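Local coordinates for NIF3-related protein (Bacillus cereus, PDB 2GX8) that is of unknown function but belongs to the NIF3 family, holding a pair of zinc ions in a conserved dimetal site and carrying an added domain that is probably regulatory, at residues C[71-76]-C[87-92]; C[166-171]-C[246-251]; C[292-297]-C[359-364]; C[327-332]-C[348-353]. One frame throughout, in Å; residues are numbered along the deposited sequence.

In the fold
Contacts 1 and 3 meet at the dimetal site. They touch through His92 and Glu360, whose atoms NE2 and OE2 lie 3.5 Å apart on the same zinc ion; His92 CB also packs on Met363 SD, and Leu71 on Glu360 and Lys361. Their centres are about 17 Å apart. Contact 4, its centre about 20 Å from that of contact 3, ties together two neighbouring strands of the larger mixed sheet; Ala297 CB rests 4.1 Å from Val353 CG1, and strand 351-354 runs on toward the metal-binding residues His357 and Glu360. Contact 2 stands apart, about 30 Å from contact 1 at the nearest atoms, in the inserted part of the chain that probably forms the regulatory domain.

Contact 1. Residues C[71-76]-C[87-92]. With ZN (zinc ion), chain M.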
loop_
_atom_site.group_PDB
_atom_site.type_symbol
_atom_site.label_atom_id
_atom_site.label_comp_id
_atom_site.label_asym_id
_atom_site.label_seq_id
_atom_site.Cartn_x
_atom_site.Cartn_y
_atom_site.Cartn_z
ATOM N N LEU C 71 12.486 -12.898 31.187
ATOM C CA LEU C 71 12.431 -11.701 30.369
ATOM C C LEU C 71 12.693 -12.167 28.913
ATOM O O LEU C 71 11.834 -12.027 28.030
ATOM C CB LEU C 71 13.427 -10.643 30.864
ATOM C CG LEU C 71 13.651 -9.413 29.966
ATOM C CD1 LEU C 71 12.391 -8.609 29.852
ATOM C CD2 LEU C 71 14.777 -8.522 30.461
ATOM N N ASP C 72 13.855 -12.776 28.684
ATOM C CA ASP C 72 14.249 -13.308 27.388
ATOM C C ASP C 72 14.303 -14.821 27.479
ATOM O O ASP C 72 14.835 -15.347 28.471
ATOM C CB ASP C 72 15.648 -12.798 27.073
ATOM C CG ASP C 72 15.705 -11.295 27.055
ATOM O OD1 ASP C 72 14.874 -10.738 26.312
ATOM O OD2 ASP C 72 16.559 -10.667 27.756
ATOM N N VAL C 73 13.743 -15.524 26.484
ATOM C CA VAL C 73 13.856 -16.967 26.491
ATOM C C VAL C 73 15.077 -17.369 25.697
ATOM O O VAL C 73 14.997 -17.604 24.504
ATOM C CB VAL C 73 12.623 -17.690 25.924
ATOM C CG1 VAL C 73 12.814 -19.192 26.024
ATOM C CG2 VAL C 73 11.359 -17.258 26.648
ATOM N N THR C 74 16.224 -17.410 26.353
ATOM C CA THR C 74 17.477 -17.824 25.710
ATOM C C THR C 74 17.592 -19.312 25.988
ATOM O O THR C 74 16.777 -19.857 26.730
ATOM C CB THR C 74 18.663 -17.138 26.370
ATOM O OG1 THR C 74 18.703 -17.523 27.750
ATOM C CG2 THR C 74 18.491 -15.634 26.309
ATOM N N GLU C 75 18.586 -19.985 25.417
ATOM C CA GLU C 75 18.714 -21.414 25.664
ATOM C C GLU C 75 19.047 -21.733 27.139
ATOM O O GLU C 75 18.513 -22.700 27.693
ATOM C CB GLU C 75 19.690 -22.088 24.704
ATOM C CG GLU C 75 19.436 -23.588 24.634
ATOM C CD GLU C 75 20.205 -24.277 23.547
ATOM O OE1 GLU C 75 20.961 -23.588 22.833
ATOM O OE2 GLU C 75 20.049 -25.511 23.397
ATOM N N GLU C 76 19.872 -20.884 27.770
ATOM C CA GLU C 76 20.272 -21.073 29.163
ATOM C C GLU C 76 19.064 -20.957 30.074
ATOM O O GLU C 76 19.028 -21.593 31.125
ATOM C CB GLU C 76 21.373 -20.097 29.602
ATOM C CG GLU C 76 22.771 -20.318 29.008
ATOM C CD GLU C 76 22.917 -19.887 27.535
ATOM O OE1 GLU C 76 22.075 -19.108 27.027
ATOM O OE2 GLU C 76 23.900 -20.323 26.881
ATOM N N ASN C 87 7.305 -26.703 33.208
ATOM C CA ASN C 87 6.891 -26.989 31.844
ATOM C C ASN C 87 6.112 -25.845 31.209
ATOM O O ASN C 87 5.371 -26.059 30.241
ATOM C CB ASN C 87 6.140 -28.334 31.757
ATOM C CG ASN C 87 4.918 -28.380 32.637
ATOM O OD1 ASN C 87 4.734 -27.535 33.501
ATOM N ND2 ASN C 87 4.071 -29.385 32.423
ATOM N N VAL C 88 6.268 -24.647 31.785
ATOM C CA VAL C 88 5.669 -23.414 31.274
ATOM C C VAL C 88 6.566 -22.259 31.643
ATOM O O VAL C 88 6.869 -22.051 32.836
ATOM C CB VAL C 88 4.280 -23.051 31.866
ATOM C CG1 VAL C 88 3.825 -21.690 31.326
ATOM C CG2 VAL C 88 3.194 -24.119 31.563
ATOM N N ILE C 89 6.973 -21.501 30.625
ATOM C CA ILE C 89 7.747 -20.298 30.846
ATOM C C ILE C 89 6.914 -19.062 30.445
ATOM O O ILE C 89 6.396 -18.980 29.308
ATOM C CB ILE C 89 9.065 -20.291 30.024
ATOM C CG1 ILE C 89 9.931 -21.521 30.364
ATOM C CG2 ILE C 89 9.793 -19.031 30.270
ATOM C CD1 ILE C 89 11.261 -21.653 29.538
ATOM N N ILE C 90 6.744 -18.128 31.377
ATOM C CA ILE C 90 6.057 -16.895 31.052
ATOM C C ILE C 90 7.140 -15.884 30.809
ATOM O O ILE C 90 7.879 -15.506 31.724
ATOM C CB ILE C 90 5.126 -16.417 32.161
ATOM C CG1 ILE C 90 3.961 -17.362 32.289
ATOM C CG2 ILE C 90 4.554 -15.026 31.831
ATOM C CD1 ILE C 90 3.060 -17.010 33.418
ATOM N N ALA C 91 7.234 -15.440 29.561
ATOM C CA ALA C 91 8.274 -14.508 29.148
ATOM C C ALA C 91 7.709 -13.192 28.703
ATOM O O ALA C 91 6.638 -13.162 28.099
ATOM C CB ALA C 91 9.055 -15.107 28.008
ATOM N N HIS C 92 8.472 -12.119 28.938
ATOM C CA HIS C 92 8.076 -10.784 28.609
ATOM C C HIS C 92 8.295 -10.478 27.148
ATOM O O HIS C 92 7.430 -9.871 26.508
ATOM C CB HIS C 92 8.872 -9.800 29.459
ATOM C CG HIS C 92 8.490 -8.374 29.257
ATOM N ND1 HIS C 92 7.179 -7.948 29.276
ATOM C CD2 HIS C 92 9.245 -7.260 29.108
ATOM C CE1 HIS C 92 7.143 -6.641 29.099
ATOM N NE2 HIS C 92 8.381 -6.200 29.004
HETATM ZN ZN ZN M . 8.656 -4.256 27.934
#
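The side chains of Leu71 and His92 extend alongside each other in the same direction, and the touch between them is apolar: CD1 of Leu71 meets the edge of the imidazole, in its plane, 3.5 Å from His92 CD2. A second methyl contact lies further along, where Val73 CG2 presses on Ala91 CB at 3.4 Å, tighter than ordinary van der Waals contact. That methyl sits opposite the carbonyl carbon because CG1 takes the place anti to the backbone N (chi1 -178°). The same CG2 reaches Ile89 CG2 at 4.3 Å, more loosely, so one branch of Val73 spans two residues of the strand whose side chains face it.

The metal chemistry belongs to His92. Its NE2 binds a zinc ion at 2.2 Å, with Asp131 and Glu360 completing the protein ligands of that ion. On the far side of the ring ND1 is hydrogen-bonded to the carbonyl of Ala126, which fixes the rotation of the imidazole and would make NE2 a somewhat better donor to the metal.

All five touching residues are buried. Thr74 is the N-cap of helix 75-84, its OG1 weakly bonded to Val77 N, and the contact joins the loop entering that helix to strand 88-91 within the beta-alpha-beta unit begun by strand 66-70. Val73 also packs on Val78 of the helix, Ile89 on Ala81, and His92 on Met363 of helix 362-377.

Contact 2. Residues C[166-171]-C[246-251]; sequences VFVPVT and TAHPYE
Val168 and His248 come closest in backbone, 7.1 Å between their CA atoms, where the end of strand 150-168 passes the residue that follows helix 237-247; side chains bridge the gap. The imidazole of His248 does most of this. With CG anti to the backbone N (chi1 -157°) the ring swings toward the strand, and NE2 donates to the carbonyl O of Phe167 at 2.8 Å. The approach is bent at the oxygen, 135° for C=O...N, and the donor is tilted from the carbonyl plane. At the other nitrogen, ND1 accepts the backbone N of Tyr250 at 3.2 Å, a bond local to the turn that helps fix the ring's rotation.

The methyls of Val168 border the ring: CG2 lies 3.6 Å from His248 CD2, near the ring plane at the edge. Pro249 CD sits over one face of the imidazole, 3.4 Å above the plane, toward the rim. Pro249 in turn slides past Pro169, CG to CG at 3.8 Å, and Tyr250 CE2 adds a looser touch on Pro169 CD at 4.2 Å. Val176 of helix 170-182 packs on Val168, while Phe167 turns outward to meet Phe196 of a neighbouring subunit.

A buried ring that gives a hydrogen at NE2 and takes one at ND1 is consistent with a neutral imidazole protonated on NE2. Through it, one backbone carbonyl near the strand end and one peptide N of the turn are both satisfied, joining the two elements in what is probably the regulatory domain.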
loop_
_atom_site.group_PDB
_atom_site.type_symbol
_atom_site.label_atom_id
_atom_site.label_comp_id
_atom_site.label_asym_id
_atom_site.label_seq_id
_atom_site.Cartn_x
_atom_site.Cartn_y
_atom_site.Cartn_z
ATOM N N VAL C 166 -31.014 -1.610 34.874
ATOM C CA VAL C 166 -31.821 -2.832 34.981
ATOM C C VAL C 166 -33.135 -2.501 35.737
ATOM O O VAL C 166 -33.181 -1.598 36.588
ATOM C CB VAL C 166 -30.990 -3.992 35.590
ATOM C CG1 VAL C 166 -30.638 -3.712 37.069
ATOM C CG2 VAL C 166 -31.700 -5.378 35.434
ATOM N N PHE C 167 -34.217 -3.190 35.394
ATOM C CA PHE C 167 -35.543 -2.949 36.016
ATOM C C PHE C 167 -35.896 -4.156 36.855
ATOM O O PHE C 167 -35.914 -5.271 36.340
ATOM C CB PHE C 167 -36.572 -2.678 34.913
ATOM C CG PHE C 167 -36.176 -1.535 34.020
ATOM C CD1 PHE C 167 -35.361 -1.748 32.917
ATOM C CD2 PHE C 167 -36.548 -0.245 34.327
ATOM C CE1 PHE C 167 -34.956 -0.677 32.097
ATOM C CE2 PHE C 167 -36.151 0.805 33.524
ATOM C CZ PHE C 167 -35.346 0.591 32.424
ATOM N N VAL C 168 -36.147 -3.937 38.148
ATOM C CA VAL C 168 -36.331 -5.032 39.101
ATOM C C VAL C 168 -37.471 -4.737 40.069
ATOM O O VAL C 168 -37.623 -3.600 40.503
ATOM C CB VAL C 168 -35.062 -5.214 40.013
ATOM C CG1 VAL C 168 -35.086 -6.557 40.741
ATOM C CG2 VAL C 168 -33.767 -5.128 39.238
ATOM N N PRO C 169 -38.290 -5.746 40.409
ATOM C CA PRO C 169 -39.272 -5.486 41.459
ATOM C C PRO C 169 -38.570 -5.151 42.798
ATOM O O PRO C 169 -37.480 -5.664 43.070
ATOM C CB PRO C 169 -40.007 -6.827 41.567
ATOM C CG PRO C 169 -39.046 -7.832 41.029
ATOM C CD PRO C 169 -38.426 -7.117 39.883
ATOM N N VAL C 170 -39.196 -4.285 43.603
ATOM C CA VAL C 170 -38.670 -3.839 44.915
ATOM C C VAL C 170 -38.332 -5.010 45.829
ATOM O O VAL C 170 -37.448 -4.901 46.692
ATOM C CB VAL C 170 -39.638 -2.832 45.652
ATOM C CG1 VAL C 170 -39.050 -2.384 46.976
ATOM C CG2 VAL C 170 -39.948 -1.572 44.782
ATOM N N THR C 171 -39.019 -6.136 45.638
ATOM C CA THR C 171 -38.729 -7.338 46.421
ATOM C C THR C 171 -37.318 -7.840 46.132
ATOM O O THR C 171 -36.638 -8.336 47.018
ATOM C CB THR C 171 -39.727 -8.482 46.149
ATOM O OG1 THR C 171 -39.767 -8.774 44.747
ATOM C CG2 THR C 171 -41.120 -8.118 46.635
ATOM N N THR C 246 -28.767 -13.755 37.209
ATOM C CA THR C 246 -28.928 -14.822 38.190
ATOM C C THR C 246 -29.742 -14.347 39.403
ATOM O O THR C 246 -30.724 -15.033 39.824
ATOM C CB THR C 246 -27.565 -15.384 38.650
ATOM O OG1 THR C 246 -26.758 -15.688 37.504
ATOM C CG2 THR C 246 -27.763 -16.649 39.474
ATOM N N ALA C 247 -29.361 -13.151 39.923
ATOM C CA ALA C 247 -30.005 -12.584 41.115
ATOM C C ALA C 247 -31.419 -12.136 40.836
ATOM O O ALA C 247 -32.285 -12.146 41.724
ATOM C CB ALA C 247 -29.194 -11.418 41.639
ATOM N N HIS C 248 -31.644 -11.730 39.591
ATOM C CA HIS C 248 -32.944 -11.245 39.162
ATOM C C HIS C 248 -33.931 -12.404 39.191
ATOM O O HIS C 248 -33.630 -13.492 38.705
ATOM C CB HIS C 248 -32.848 -10.613 37.761
ATOM C CG HIS C 248 -33.938 -9.624 37.466
ATOM N ND1 HIS C 248 -35.180 -10.000 37.003
ATOM C CD2 HIS C 248 -33.970 -8.274 37.577
ATOM C CE1 HIS C 248 -35.929 -8.924 36.845
ATOM N NE2 HIS C 248 -35.221 -7.864 37.189
ATOM N N PRO C 249 -35.105 -12.171 39.785
ATOM C CA PRO C 249 -36.150 -13.169 39.923
ATOM C C PRO C 249 -36.789 -13.567 38.602
ATOM O O PRO C 249 -37.427 -14.623 38.524
ATOM C CB PRO C 249 -37.197 -12.458 40.790
ATOM C CG PRO C 249 -36.981 -11.016 40.522
ATOM C CD PRO C 249 -35.500 -10.885 40.384
ATOM N N TYR C 250 -36.647 -12.732 37.578
ATOM C CA TYR C 250 -37.260 -13.045 36.301
ATOM C C TYR C 250 -36.365 -13.872 35.407
ATOM O O TYR C 250 -35.143 -13.938 35.592
ATOM C CB TYR C 250 -37.754 -11.805 35.557
ATOM C CG TYR C 250 -38.854 -11.052 36.256
ATOM C CD1 TYR C 250 -39.679 -11.687 37.181
ATOM C CD2 TYR C 250 -39.132 -9.725 35.917
ATOM C CE1 TYR C 250 -40.702 -11.005 37.809
ATOM C CE2 TYR C 250 -40.155 -9.029 36.528
ATOM C CZ TYR C 250 -40.944 -9.676 37.473
ATOM O OH TYR C 250 -41.986 -8.998 38.081
ATOM N N GLU C 251 -37.008 -14.525 34.446
ATOM C CA GLU C 251 -36.315 -15.369 33.493
ATOM C C GLU C 251 -35.987 -14.519 32.280
ATOM O O GLU C 251 -34.851 -14.512 31.803
ATOM C CB GLU C 251 -37.133 -16.645 33.216
ATOM C CG GLU C 251 -37.033 -17.624 34.409
ATOM C CD GLU C 251 -38.006 -18.788 34.367
ATOM O OE1 GLU C 251 -39.243 -18.561 34.373
ATOM O OE2 GLU C 251 -37.522 -19.940 34.390
#

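Contact 3. Residues C[292-297]-C[359-364]. With ZN (zinc ion), chain M; ZN (zinc ion), chain L.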
loop_
_atom_site.group_PDB
_atom_site.type_symbol
_atom_site.label_atom_id
_atom_site.label_comp_id
_atom_site.label_asym_id
_atom_site.label_seq_id
_atom_site.Cartn_x
_atom_site.Cartn_y
_atom_site.Cartn_z
ATOM N N LEU C 292 18.677 0.368 39.900
ATOM C CA LEU C 292 18.299 -0.623 38.886
ATOM C C LEU C 292 19.325 -1.738 38.665
ATOM O O LEU C 292 19.139 -2.540 37.759
ATOM C CB LEU C 292 17.978 0.041 37.559
ATOM C CG LEU C 292 16.861 1.090 37.570
ATOM C CD1 LEU C 292 16.557 1.529 36.135
ATOM C CD2 LEU C 292 15.619 0.560 38.241
ATOM N N ASP C 293 20.385 -1.773 39.484
ATOM C CA ASP C 293 21.405 -2.826 39.486
ATOM C C ASP C 293 22.140 -2.984 38.163
ATOM O O ASP C 293 22.178 -4.071 37.583
ATOM C CB ASP C 293 20.797 -4.169 39.952
ATOM C CG ASP C 293 21.860 -5.260 40.231
ATOM O OD1 ASP C 293 23.067 -4.949 40.360
ATOM O OD2 ASP C 293 21.470 -6.448 40.348
ATOM N N VAL C 294 22.714 -1.892 37.673
ATOM C CA VAL C 294 23.512 -1.948 36.460
ATOM C C VAL C 294 24.920 -1.393 36.687
ATOM O O VAL C 294 25.131 -0.489 37.513
ATOM C CB VAL C 294 22.823 -1.301 35.235
ATOM C CG1 VAL C 294 21.579 -2.108 34.845
ATOM C CG2 VAL C 294 22.481 0.119 35.485
ATOM N N LYS C 295 25.885 -1.945 35.957
ATOM C CA LYS C 295 27.255 -1.503 36.103
ATOM C C LYS C 295 27.549 -0.203 35.367
ATOM O O LYS C 295 28.357 0.597 35.814
ATOM C CB LYS C 295 28.207 -2.644 35.744
ATOM C CG LYS C 295 27.938 -3.915 36.593
ATOM C CD LYS C 295 28.091 -3.642 38.129
ATOM C CE LYS C 295 27.513 -4.774 39.025
ATOM N NZ LYS C 295 26.027 -4.975 38.848
ATOM N N GLY C 296 26.875 0.038 34.257
ATOM C CA GLY C 296 27.081 1.282 33.529
ATOM C C GLY C 296 25.828 1.833 32.882
ATOM O O GLY C 296 24.844 1.129 32.730
ATOM N N ALA C 297 25.860 3.108 32.507
ATOM C CA ALA C 297 24.740 3.744 31.795
ATOM C C ALA C 297 25.297 4.795 30.832
ATOM O O ALA C 297 26.473 5.151 30.924
ATOM C CB ALA C 297 23.728 4.394 32.779
ATOM N N VAL C 359 16.965 -3.532 32.008
ATOM C CA VAL C 359 16.486 -3.181 33.342
ATOM C C VAL C 359 15.037 -3.640 33.563
ATOM O O VAL C 359 14.528 -3.585 34.672
ATOM C CB VAL C 359 16.665 -1.668 33.695
ATOM C CG1 VAL C 359 18.110 -1.260 33.507
ATOM C CG2 VAL C 359 15.754 -0.782 32.871
ATOM N N GLU C 360 14.373 -4.069 32.493
ATOM C CA GLU C 360 13.025 -4.636 32.577
ATOM C C GLU C 360 13.018 -5.980 33.276
ATOM O O GLU C 360 11.981 -6.562 33.498
ATOM C CB GLU C 360 12.461 -4.881 31.199
ATOM C CG GLU C 360 12.060 -3.643 30.517
ATOM C CD GLU C 360 11.345 -3.969 29.224
ATOM O OE1 GLU C 360 11.794 -4.888 28.501
ATOM O OE2 GLU C 360 10.318 -3.321 28.945
ATOM N N LYS C 361 14.199 -6.481 33.588
ATOM C CA LYS C 361 14.363 -7.728 34.295
ATOM C C LYS C 361 13.631 -7.700 35.654
ATOM O O LYS C 361 13.397 -8.749 36.246
ATOM C CB LYS C 361 15.862 -7.969 34.485
ATOM C CG LYS C 361 16.513 -6.943 35.408
ATOM C CD LYS C 361 17.956 -7.265 35.630
ATOM C CE LYS C 361 18.618 -6.314 36.631
ATOM N NZ LYS C 361 19.129 -5.083 36.031
ATOM N N VAL C 362 13.261 -6.504 36.140
ATOM C CA VAL C 362 12.571 -6.349 37.455
ATOM C C VAL C 362 11.224 -7.020 37.424
ATOM O O VAL C 362 10.611 -7.314 38.429
ATOM C CB VAL C 362 12.327 -4.882 37.796
ATOM C CG1 VAL C 362 13.620 -4.223 38.172
ATOM C CG2 VAL C 362 11.639 -4.165 36.616
ATOM N N MET C 363 10.779 -7.252 36.212
ATOM C CA MET C 363 9.510 -7.854 35.945
ATOM C C MET C 363 9.453 -9.337 36.325
ATOM O O MET C 363 8.385 -9.864 36.571
ATOM C CB MET C 363 9.168 -7.520 34.484
ATOM C CG MET C 363 8.448 -8.512 33.701
ATOM S SD MET C 363 9.542 -9.804 33.087
ATOM C CE MET C 363 8.205 -11.029 32.999
ATOM N N LYS C 364 10.605 -10.001 36.417
ATOM C CA LYS C 364 10.601 -11.429 36.760
ATOM C C LYS C 364 10.211 -11.659 38.200
ATOM O O LYS C 364 9.333 -12.461 38.464
ATOM C CB LYS C 364 11.955 -12.078 36.567
ATOM C CG LYS C 364 12.660 -11.830 35.278
ATOM C CD LYS C 364 13.950 -12.577 35.433
ATOM C CE LYS C 364 15.081 -11.820 34.900
ATOM N NZ LYS C 364 16.328 -12.503 35.275
HETATM ZN ZN ZN M . 8.656 -4.256 27.934
HETATM ZN ZN ZN L . 11.300 -4.981 26.049
#
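Lys361 NZ reaches the flat peptide group that follows Leu292 at its oxygen end, not over either face: the ammonium group donates to Leu292 O at 3.1 Å, approaching almost end-on to the oxygen (C=O...N 163°). Another flat group, the carboxylate of Glu360, takes no part in this meeting and spans two metals, OE2 on one zinc ion at 2.2 Å and OE1 on the other at 2.5 Å.

Lys361 gets there by a long reach. Its CG lies between the backbone N and carbonyl carbon (chi1 66°), the chain then runs extended, and a final bend at chi4 brings NZ to the carbonyl. Asp293 OD2 is 5.1 Å from NZ, not in contact, but its charge may favour the ammonium group there; the carboxylate is itself weakly bridged to Lys295 NZ by OD1.

Beside this polar bond lies a small apolar patch. Leu292 CD1 rests 4.0 Å from Val359 CB, and Val294 CG1 meets Val359 CG1 at 3.8 Å with the two side chains crossing at about a right angle. Pro355 packs on both Leu292 and Val294.

The contact fastens the loop leaving helix 281-292 to the 3-10 turn ahead of helix 362-377. Glu360 of that turn, with His92, Asp131, His93 and His357, makes the carboxylate-bridged dizinc site seen here, an example of the dimetal motif conserved in the NIF3 family.

Contact 4. Residues C[327-332]-C[348-353]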
loop_
_atom_site.group_PDB
_atom_site.type_symbol
_atom_site.label_atom_id
_atom_site.label_comp_id
_atom_site.label_asym_id
_atom_site.label_seq_id
_atom_site.Cartn_x
_atom_site.Cartn_y
_atom_site.Cartn_z
ATOM N N LYS C 327 5.031 16.509 29.196
ATOM C CA LYS C 327 4.637 16.271 30.586
ATOM C C LYS C 327 5.621 16.900 31.607
ATOM O O LYS C 327 5.439 16.774 32.820
ATOM C CB LYS C 327 4.539 14.780 30.857
ATOM C CG LYS C 327 3.524 14.020 30.030
ATOM C CD LYS C 327 2.130 14.333 30.461
ATOM C CE LYS C 327 1.144 13.293 29.954
ATOM N NZ LYS C 327 1.286 11.929 30.589
ATOM N N GLY C 328 6.683 17.539 31.126
ATOM C CA GLY C 328 7.601 18.244 32.018
ATOM C C GLY C 328 8.776 17.536 32.669
ATOM O O GLY C 328 9.361 18.080 33.590
ATOM N N ALA C 329 9.151 16.356 32.187
ATOM C CA ALA C 329 10.280 15.621 32.749
ATOM C C ALA C 329 11.537 16.432 32.634
ATOM O O ALA C 329 11.699 17.236 31.710
ATOM C CB ALA C 329 10.464 14.274 32.021
ATOM N N ASP C 330 12.418 16.234 33.608
ATOM C CA ASP C 330 13.723 16.883 33.671
ATOM C C ASP C 330 14.724 15.900 33.093
ATOM O O ASP C 330 15.758 16.309 32.547
ATOM C CB ASP C 330 14.110 17.180 35.122
ATOM C CG ASP C 330 13.340 18.339 35.713
ATOM O OD1 ASP C 330 13.178 19.373 35.019
ATOM O OD2 ASP C 330 12.924 18.235 36.892
ATOM N N VAL C 331 14.397 14.611 33.225
ATOM C CA VAL C 331 15.232 13.515 32.785
ATOM C C VAL C 331 14.340 12.343 32.363
ATOM O O VAL C 331 13.272 12.140 32.923
ATOM C CB VAL C 331 16.183 13.045 33.916
ATOM C CG1 VAL C 331 15.402 12.513 35.057
ATOM C CG2 VAL C 331 17.159 11.965 33.424
ATOM N N TYR C 332 14.795 11.560 31.401
ATOM C CA TYR C 332 14.029 10.412 30.913
ATOM C C TYR C 332 14.877 9.137 30.978
ATOM O O TYR C 332 15.930 9.070 30.386
ATOM C CB TYR C 332 13.519 10.726 29.497
ATOM C CG TYR C 332 12.681 9.657 28.772
ATOM C CD1 TYR C 332 12.795 9.502 27.392
ATOM C CD2 TYR C 332 11.779 8.816 29.456
ATOM C CE1 TYR C 332 12.027 8.548 26.688
ATOM C CE2 TYR C 332 10.997 7.819 28.741
ATOM C CZ TYR C 332 11.146 7.707 27.365
ATOM O OH TYR C 332 10.418 6.777 26.606
ATOM N N LEU C 348 15.158 19.263 22.619
ATOM C CA LEU C 348 13.937 19.489 23.396
ATOM C C LEU C 348 14.297 20.065 24.772
ATOM O O LEU C 348 13.478 20.719 25.407
ATOM C CB LEU C 348 13.157 18.196 23.603
ATOM C CG LEU C 348 12.500 17.512 22.402
ATOM C CD1 LEU C 348 11.897 16.182 22.831
ATOM C CD2 LEU C 348 11.430 18.412 21.765
ATOM N N GLY C 349 15.531 19.834 25.208
ATOM C CA GLY C 349 15.983 20.231 26.540
ATOM C C GLY C 349 15.713 19.093 27.526
ATOM O O GLY C 349 15.544 19.328 28.712
ATOM N N LEU C 350 15.674 17.847 27.027
ATOM C CA LEU C 350 15.415 16.671 27.853
ATOM C C LEU C 350 16.674 15.850 28.148
ATOM O O LEU C 350 17.384 15.420 27.226
ATOM C CB LEU C 350 14.391 15.761 27.152
ATOM C CG LEU C 350 13.972 14.480 27.863
ATOM C CD1 LEU C 350 13.100 14.781 29.068
ATOM C CD2 LEU C 350 13.217 13.590 26.882
ATOM N N ASN C 351 16.946 15.607 29.426
ATOM C CA ASN C 351 18.062 14.780 29.799
ATOM C C ASN C 351 17.645 13.327 29.691
ATOM O O ASN C 351 16.455 13.021 29.717
ATOM C CB ASN C 351 18.477 15.094 31.211
ATOM C CG ASN C 351 18.982 16.499 31.355
ATOM O OD1 ASN C 351 19.428 17.122 30.382
ATOM N ND2 ASN C 351 18.949 16.998 32.562
ATOM N N ILE C 352 18.623 12.440 29.566
ATOM C CA ILE C 352 18.332 11.039 29.410
ATOM C C ILE C 352 19.343 10.224 30.150
ATOM O O ILE C 352 20.505 10.577 30.191
ATOM C CB ILE C 352 18.405 10.610 27.911
ATOM C CG1 ILE C 352 17.617 11.601 27.042
ATOM C CG2 ILE C 352 17.985 9.143 27.713
ATOM C CD1 ILE C 352 16.671 10.980 26.143
ATOM N N VAL C 353 18.881 9.163 30.791
ATOM C CA VAL C 353 19.779 8.175 31.344
ATOM C C VAL C 353 19.318 6.855 30.713
ATOM O O VAL C 353 18.167 6.535 30.794
ATOM C CB VAL C 353 19.689 8.059 32.841
ATOM C CG1 VAL C 353 20.609 6.968 33.276
ATOM C CG2 VAL C 353 20.090 9.433 33.540
#
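Asn351 O is met by two donors from Tyr332 and Val331: the amide N of Tyr332 at 2.8 Å, and, as a weaker CA-H...O contact, the CA of Val331 at 3.3 Å. A matching pair grips the next oxygen, where Val353 N donates to Tyr332 O at 3.0 Å and the CA of Ile352 leans on it; a third bond, from Asn351 N to Asp330 O, is weak. With the bridges Val331-Asn351 and Tyr332-Ile352 these bonds alternate between the strands in the parallel manner.

On the face that carries Val331 and Asn351, Val331 CG2 meets Val353 CG2 at 3.9 Å; with chi1 at 63° the CG2 of Val331 falls anti to the backbone N, which carries that methyl toward Val353. On the other face Leu350 packs beside Tyr332. Its two methyls divide the work: CD1 touches Ala329 CB at 4.0 Å, while CD2 lies against Tyr332 CB at 3.9 Å and looks at the ring obliquely. Beyond them the phenol leads away from the strand pair, where its OH is hydrogen-bonded to Gly317 O; Ile321 and Ala324 pack on the ring.

Helix 339-348 connects the two strands, and Gly349, with positive phi, ends it in a Schellman motif before the chain enters strand 351-354. Two parallel neighbours joined by a helix make the classic beta-alpha-beta crossover, here inside the mixed sheet, with strand 331-335 flanked by parallel strand 306-313 and strand 351-354 by antiparallel strand 298-300.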